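Local coordinates for protein beta-1,4-galactanase (Thielavia heterothallica, PDB 1HJS) that hydrolyses the beta-1,4-galactosidic linkages of type I arabinogalactans as a family 53 glycoside hydrolase, at residues Ala37-Asn51 against Ala72-Trp86. Residues are numbered along the deposited sequence; the frame is centred on the assembly and turned at random.
Sequences AANGVNTVRQRVWVN and AGLGVYIDFHYSDTW. With SO4 (sulfate ion), chain F; SO4 (sulfate ion), chain H.
Strands Thr43-Val48 and Gly75-Phe80 run parallel, their axes 4.6 Å apart at closest approach and inclined by 24°. The backbone ladder starts with Gly75 N to Asn42 O (2.8 Å) and ends with His81 N to Val48 O. On one face Val48 CG2 meets Ile78 CG2 at 3.6 Å; just before the second strand, Leu74 CD1 lies against Val44 CG1. Helix 59-71 packs on this mostly apolar side, completing a beta-alpha-beta unit of the closed eight-stranded TIM barrel. Thr43, Arg45, Tyr77 and Asp79 face into the barrel. Arg45, extended with CG anti to its N (chi1 -178°), lays CG over the Tyr77 ring centre, and NE donates a nearly straight in-plane hydrogen bond to Tyr77 OH (3.2 Å). Asp79 OD2 sits above the guanidinium plane, 3.1 Å from Arg45 NH2, a salt bridge without a directed N-H; Asp8 and Glu245, the probable nucleophile, also hold this arginine. Past the strands, the Trp49 six-membered ring meets the Trp86 face edge-on (T-shaped, 77°), while Thr85 CA makes a CH-pi contact over Trp49. With an alanine replacing Trp49, the Trp86 indole is likely to lose its edge-on support beside His81. Trp86 CH2 lies over the guanidinium of Arg47, salt-bridged to Glu297.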
loop_
_atom_site.group_PDB
_atom_site.type_symbol
_atom_site.label_atom_id
_atom_site.label_comp_id
_atom_site.label_asym_id
_atom_site.label_seq_id
_atom_site.Cartn_x
_atom_site.Cartn_y
_atom_site.Cartn_z
ATOM N N ALA A 37 9.613 2.821 -14.556
ATOM C CA ALA A 37 9.233 4.049 -15.243
ATOM C C ALA A 37 9.002 3.799 -16.730
ATOM O O ALA A 37 8.053 4.321 -17.312
ATOM C CB ALA A 37 10.315 5.113 -15.053
ATOM N N ALA A 38 9.868 2.994 -17.337
ATOM C CA ALA A 38 9.757 2.693 -18.762
ATOM C C ALA A 38 8.482 1.926 -19.080
ATOM O O ALA A 38 7.978 1.990 -20.204
ATOM C CB ALA A 38 10.976 1.898 -19.226
ATOM N N ASN A 39 7.955 1.208 -18.093
ATOM C CA ASN A 39 6.737 0.439 -18.304
ATOM C C ASN A 39 5.442 1.120 -17.862
ATOM O O ASN A 39 4.410 0.461 -17.709
ATOM C CB ASN A 39 6.858 -0.936 -17.643
ATOM C CG ASN A 39 7.777 -1.868 -18.411
ATOM O OD1 ASN A 39 9.003 -1.810 -18.278
ATOM N ND2 ASN A 39 7.188 -2.722 -19.234
ATOM N N GLY A 40 5.493 2.435 -17.659
ATOM C CA GLY A 40 4.290 3.166 -17.290
ATOM C C GLY A 40 4.062 3.507 -15.829
ATOM O O GLY A 40 3.170 4.287 -15.516
ATOM N N VAL A 41 4.845 2.927 -14.931
ATOM C CA VAL A 41 4.681 3.213 -13.511
ATOM C C VAL A 41 5.039 4.676 -13.246
ATOM O O VAL A 41 6.042 5.172 -13.762
ATOM C CB VAL A 41 5.590 2.303 -12.656
ATOM C CG1 VAL A 41 5.478 2.685 -11.178
ATOM C CG2 VAL A 41 5.191 0.838 -12.849
ATOM N N ASN A 42 4.219 5.373 -12.459
ATOM C CA ASN A 42 4.511 6.773 -12.152
ATOM C C ASN A 42 4.609 7.029 -10.651
ATOM O O ASN A 42 4.921 8.137 -10.218
ATOM C CB ASN A 42 3.469 7.710 -12.784
ATOM C CG ASN A 42 2.090 7.612 -12.134
ATOM O OD1 ASN A 42 1.885 6.890 -11.156
ATOM N ND2 ASN A 42 1.139 8.356 -12.679
ATOM N N THR A 43 4.378 5.986 -9.858
ATOM C CA THR A 43 4.433 6.114 -8.407
ATOM C C THR A 43 4.853 4.803 -7.762
ATOM O O THR A 43 4.413 3.731 -8.174
ATOM C CB THR A 43 3.048 6.488 -7.824
ATOM O OG1 THR A 43 2.480 7.570 -8.574
ATOM C CG2 THR A 43 3.182 6.902 -6.355
ATOM N N VAL A 44 5.713 4.890 -6.754
ATOM C CA VAL A 44 6.135 3.698 -6.044
ATOM C C VAL A 44 5.735 3.817 -4.582
ATOM O O VAL A 44 5.841 4.887 -3.972
ATOM C CB VAL A 44 7.665 3.446 -6.142
ATOM C CG1 VAL A 44 8.030 3.052 -7.566
ATOM C CG2 VAL A 44 8.439 4.686 -5.700
ATOM N N ARG A 45 5.251 2.708 -4.039
ATOM C CA ARG A 45 4.822 2.626 -2.652
ATOM C C ARG A 45 5.959 1.991 -1.853
ATOM O O ARG A 45 6.630 1.073 -2.339
ATOM C CB ARG A 45 3.561 1.761 -2.581
ATOM C CG ARG A 45 2.922 1.599 -1.203
ATOM C CD ARG A 45 1.667 0.756 -1.392
ATOM N NE ARG A 45 0.851 0.546 -0.199
ATOM C CZ ARG A 45 0.849 -0.578 0.513
ATOM N NH1 ARG A 45 1.637 -1.591 0.171
ATOM N NH2 ARG A 45 -0.005 -0.718 1.523
ATOM N N GLN A 46 6.173 2.476 -0.633
ATOM C CA GLN A 46 7.242 1.969 0.221
ATOM C C GLN A 46 6.784 1.837 1.674
ATOM O O GLN A 46 6.217 2.775 2.243
ATOM C CB GLN A 46 8.448 2.917 0.156
ATOM C CG GLN A 46 8.954 3.169 -1.256
ATOM C CD GLN A 46 10.112 4.152 -1.309
ATOM O OE1 GLN A 46 10.570 4.518 -2.389
ATOM N NE2 GLN A 46 10.588 4.580 -0.142
ATOM N N ARG A 47 7.026 0.676 2.275
ATOM C CA ARG A 47 6.637 0.470 3.664
ATOM C C ARG A 47 7.714 1.020 4.584
ATOM O O ARG A 47 8.908 0.821 4.353
ATOM C CB ARG A 47 6.408 -1.020 3.962
ATOM C CG ARG A 47 7.542 -1.945 3.537
ATOM C CD ARG A 47 7.268 -3.390 3.961
ATOM N NE ARG A 47 8.194 -4.330 3.330
ATOM C CZ ARG A 47 8.053 -4.808 2.096
ATOM N NH1 ARG A 47 7.014 -4.449 1.352
ATOM N NH2 ARG A 47 8.970 -5.625 1.590
ATOM N N VAL A 48 7.284 1.720 5.629
ATOM C CA VAL A 48 8.214 2.297 6.585
ATOM C C VAL A 48 7.992 1.697 7.965
ATOM O O VAL A 48 6.886 1.739 8.496
ATOM C CB VAL A 48 8.034 3.829 6.688
ATOM C CG1 VAL A 48 9.005 4.400 7.720
ATOM C CG2 VAL A 48 8.255 4.471 5.328
ATOM N N TRP A 49 9.047 1.126 8.533
ATOM C CA TRP A 49 8.977 0.551 9.866
ATOM C C TRP A 49 9.758 1.481 10.793
ATOM O O TRP A 49 10.691 2.160 10.362
ATOM C CB TRP A 49 9.556 -0.869 9.872
ATOM C CG TRP A 49 8.707 -1.850 9.090
ATOM C CD1 TRP A 49 7.475 -1.612 8.533
ATOM C CD2 TRP A 49 9.016 -3.219 8.802
ATOM N NE1 TRP A 49 7.003 -2.753 7.918
ATOM C CE2 TRP A 49 7.928 -3.751 8.068
ATOM C CE3 TRP A 49 10.107 -4.050 9.093
ATOM C CZ2 TRP A 49 7.900 -5.080 7.620
ATOM C CZ3 TRP A 49 10.078 -5.376 8.646
ATOM C CH2 TRP A 49 8.981 -5.874 7.919
ATOM N N VAL A 50 9.369 1.512 12.062
ATOM C CA VAL A 50 9.992 2.404 13.032
ATOM C C VAL A 50 11.448 2.102 13.373
ATOM O O VAL A 50 12.335 2.909 13.068
ATOM C CB VAL A 50 9.150 2.451 14.324
ATOM C CG1 VAL A 50 9.778 3.405 15.327
ATOM C CG2 VAL A 50 7.729 2.883 13.982
ATOM N N ASN A 51 11.702 0.963 14.008
ATOM C CA ASN A 51 13.067 0.580 14.375
ATOM C C ASN A 51 13.377 -0.887 14.118
ATOM O O ASN A 51 13.758 -1.615 15.032
ATOM C CB ASN A 51 13.330 0.879 15.851
ATOM C CG ASN A 51 13.668 2.328 16.099
ATOM O OD1 ASN A 51 14.671 2.836 15.592
ATOM N ND2 ASN A 51 12.837 3.008 16.885
ATOM N N ALA A 72 14.187 8.875 -11.043
ATOM C CA ALA A 72 13.597 8.177 -12.180
ATOM C C ALA A 72 12.277 8.833 -12.583
ATOM O O ALA A 72 11.579 8.351 -13.478
ATOM C CB ALA A 72 13.373 6.707 -11.838
ATOM N N GLY A 73 11.941 9.933 -11.913
ATOM C CA GLY A 73 10.713 10.650 -12.220
ATOM C C GLY A 73 9.465 10.026 -11.618
ATOM O O GLY A 73 8.348 10.291 -12.063
ATOM N N LEU A 74 9.653 9.208 -10.589
ATOM C CA LEU A 74 8.540 8.527 -9.934
ATOM C C LEU A 74 8.115 9.194 -8.633
ATOM O O LEU A 74 8.955 9.612 -7.842
ATOM C CB LEU A 74 8.921 7.073 -9.639
ATOM C CG LEU A 74 9.358 6.192 -10.813
ATOM C CD1 LEU A 74 9.855 4.843 -10.296
ATOM C CD2 LEU A 74 8.188 6.002 -11.766
ATOM N N GLY A 75 6.807 9.289 -8.419
ATOM C CA GLY A 75 6.306 9.869 -7.184
ATOM C C GLY A 75 6.463 8.823 -6.095
ATOM O O GLY A 75 6.626 7.639 -6.390
ATOM N N VAL A 76 6.413 9.243 -4.836
ATOM C CA VAL A 76 6.571 8.309 -3.729
ATOM C C VAL A 76 5.370 8.289 -2.784
ATOM O O VAL A 76 4.861 9.332 -2.377
ATOM C CB VAL A 76 7.850 8.628 -2.924
ATOM C CG1 VAL A 76 7.993 7.666 -1.744
ATOM C CG2 VAL A 76 9.065 8.527 -3.839
ATOM N N TYR A 77 4.937 7.079 -2.448
ATOM C CA TYR A 77 3.812 6.839 -1.553
ATOM C C TYR A 77 4.415 6.160 -0.323
ATOM O O TYR A 77 4.860 5.015 -0.384
ATOM C CB TYR A 77 2.799 5.940 -2.289
ATOM C CG TYR A 77 1.711 5.221 -1.495
ATOM C CD1 TYR A 77 1.641 5.273 -0.102
ATOM C CD2 TYR A 77 0.788 4.416 -2.166
ATOM C CE1 TYR A 77 0.674 4.521 0.606
ATOM C CE2 TYR A 77 -0.167 3.670 -1.479
ATOM C CZ TYR A 77 -0.217 3.720 -0.100
ATOM O OH TYR A 77 -1.120 2.918 0.556
ATOM N N ILE A 78 4.458 6.892 0.784
ATOM C CA ILE A 78 5.006 6.374 2.033
ATOM C C ILE A 78 3.914 5.682 2.844
ATOM O O ILE A 78 2.880 6.270 3.147
ATOM C CB ILE A 78 5.621 7.511 2.887
ATOM C CG1 ILE A 78 6.895 8.033 2.217
ATOM C CG2 ILE A 78 5.907 7.015 4.304
ATOM C CD1 ILE A 78 8.037 7.025 2.166
ATOM N N ASP A 79 4.160 4.426 3.196
ATOM C CA ASP A 79 3.210 3.637 3.970
ATOM C C ASP A 79 3.759 3.376 5.367
ATOM O O ASP A 79 4.557 2.466 5.567
ATOM C CB ASP A 79 2.938 2.315 3.239
ATOM C CG ASP A 79 2.086 1.345 4.048
ATOM O OD1 ASP A 79 1.451 1.761 5.038
ATOM O OD2 ASP A 79 2.045 0.155 3.672
ATOM N N PHE A 80 3.347 4.201 6.329
ATOM C CA PHE A 80 3.790 4.034 7.709
ATOM C C PHE A 80 3.062 2.859 8.337
ATOM O O PHE A 80 1.832 2.870 8.415
ATOM C CB PHE A 80 3.469 5.277 8.551
ATOM C CG PHE A 80 4.370 6.447 8.296
ATOM C CD1 PHE A 80 5.736 6.357 8.539
ATOM C CD2 PHE A 80 3.842 7.657 7.848
ATOM C CE1 PHE A 80 6.571 7.460 8.343
ATOM C CE2 PHE A 80 4.672 8.772 7.647
ATOM C CZ PHE A 80 6.035 8.670 7.897
ATOM N N HIS A 81 3.807 1.849 8.777
ATOM C CA HIS A 81 3.190 0.703 9.436
ATOM C C HIS A 81 3.068 0.973 10.936
ATOM O O HIS A 81 2.344 0.271 11.644
ATOM C CB HIS A 81 4.017 -0.575 9.223
ATOM C CG HIS A 81 3.796 -1.225 7.892
ATOM N ND1 HIS A 81 3.753 -2.594 7.732
ATOM C CD2 HIS A 81 3.606 -0.698 6.659
ATOM C CE1 HIS A 81 3.544 -2.880 6.458
ATOM N NE2 HIS A 81 3.452 -1.748 5.786
ATOM N N TYR A 82 3.769 2.002 11.412
ATOM C CA TYR A 82 3.759 2.348 12.830
ATOM C C TYR A 82 3.987 1.099 13.671
ATOM O O TYR A 82 3.231 0.797 14.602
ATOM C CB TYR A 82 2.437 3.018 13.223
ATOM C CG TYR A 82 2.222 4.377 12.575
ATOM C CD1 TYR A 82 3.244 5.327 12.549
ATOM C CD2 TYR A 82 0.985 4.729 12.029
ATOM C CE1 TYR A 82 3.040 6.596 12.001
ATOM C CE2 TYR A 82 0.770 5.998 11.476
ATOM C CZ TYR A 82 1.805 6.924 11.470
ATOM O OH TYR A 82 1.601 8.184 10.957
ATOM N N SER A 83 5.045 0.378 13.316
ATOM C CA SER A 83 5.444 -0.842 13.996
ATOM C C SER A 83 6.885 -1.093 13.589
ATOM O O SER A 83 7.372 -0.479 12.642
ATOM C CB SER A 83 4.568 -2.017 13.548
ATOM O OG SER A 83 4.941 -3.208 14.225
ATOM N N ASP A 84 7.580 -1.974 14.305
ATOM C CA ASP A 84 8.959 -2.284 13.943
ATOM C C ASP A 84 8.941 -3.411 12.923
ATOM O O ASP A 84 9.977 -3.767 12.366
ATOM C CB ASP A 84 9.779 -2.746 15.149
ATOM C CG ASP A 84 9.986 -1.654 16.174
ATOM O OD1 ASP A 84 10.119 -0.475 15.781
ATOM O OD2 ASP A 84 10.037 -1.987 17.373
ATOM N N THR A 85 7.757 -3.967 12.681
ATOM C CA THR A 85 7.618 -5.073 11.739
ATOM C C THR A 85 6.278 -5.019 10.992
ATOM O O THR A 85 5.523 -4.057 11.134
ATOM C CB THR A 85 7.751 -6.425 12.489
ATOM O OG1 THR A 85 7.853 -7.497 11.546
ATOM C CG2 THR A 85 6.549 -6.653 13.392
ATOM N N TRP A 86 5.995 -6.054 10.202
ATOM C CA TRP A 86 4.765 -6.126 9.413
ATOM C C TRP A 86 3.500 -5.783 10.188
ATOM O O TRP A 86 3.225 -6.364 11.238
ATOM C CB TRP A 86 4.571 -7.529 8.821
ATOM C CG TRP A 86 5.712 -8.037 7.995
ATOM C CD1 TRP A 86 6.707 -8.879 8.397
ATOM C CD2 TRP A 86 5.975 -7.727 6.624
ATOM N NE1 TRP A 86 7.580 -9.117 7.356
ATOM C CE2 TRP A 86 7.153 -8.419 6.257
ATOM C CE3 TRP A 86 5.332 -6.930 5.669
ATOM C CZ2 TRP A 86 7.698 -8.336 4.974
ATOM C CZ3 TRP A 86 5.876 -6.849 4.392
ATOM C CH2 TRP A 86 7.047 -7.549 4.058
HETATM S S SO4 F . 11.575 6.228 17.899
HETATM O O1 SO4 F . 10.404 6.885 16.989
HETATM O O2 SO4 F . 11.834 7.203 18.943
HETATM O O3 SO4 F . 11.183 5.072 18.367
HETATM O O4 SO4 F . 12.700 6.193 17.000
HETATM S S SO4 H . 1.530 10.647 -15.822
HETATM O O1 SO4 H . 1.167 11.587 -17.092
HETATM O O2 SO4 H . 0.266 10.434 -15.148
HETATM O O3 SO4 H . 2.087 9.545 -16.232
HETATM O O4 SO4 H . 2.362 11.499 -15.014
HETATM O O HOH W 1 -0.905 1.858 2.937
HETATM O O HOH W 2 6.202 3.423 10.609
HETATM O O HOH W 3 11.150 1.220 17.977
#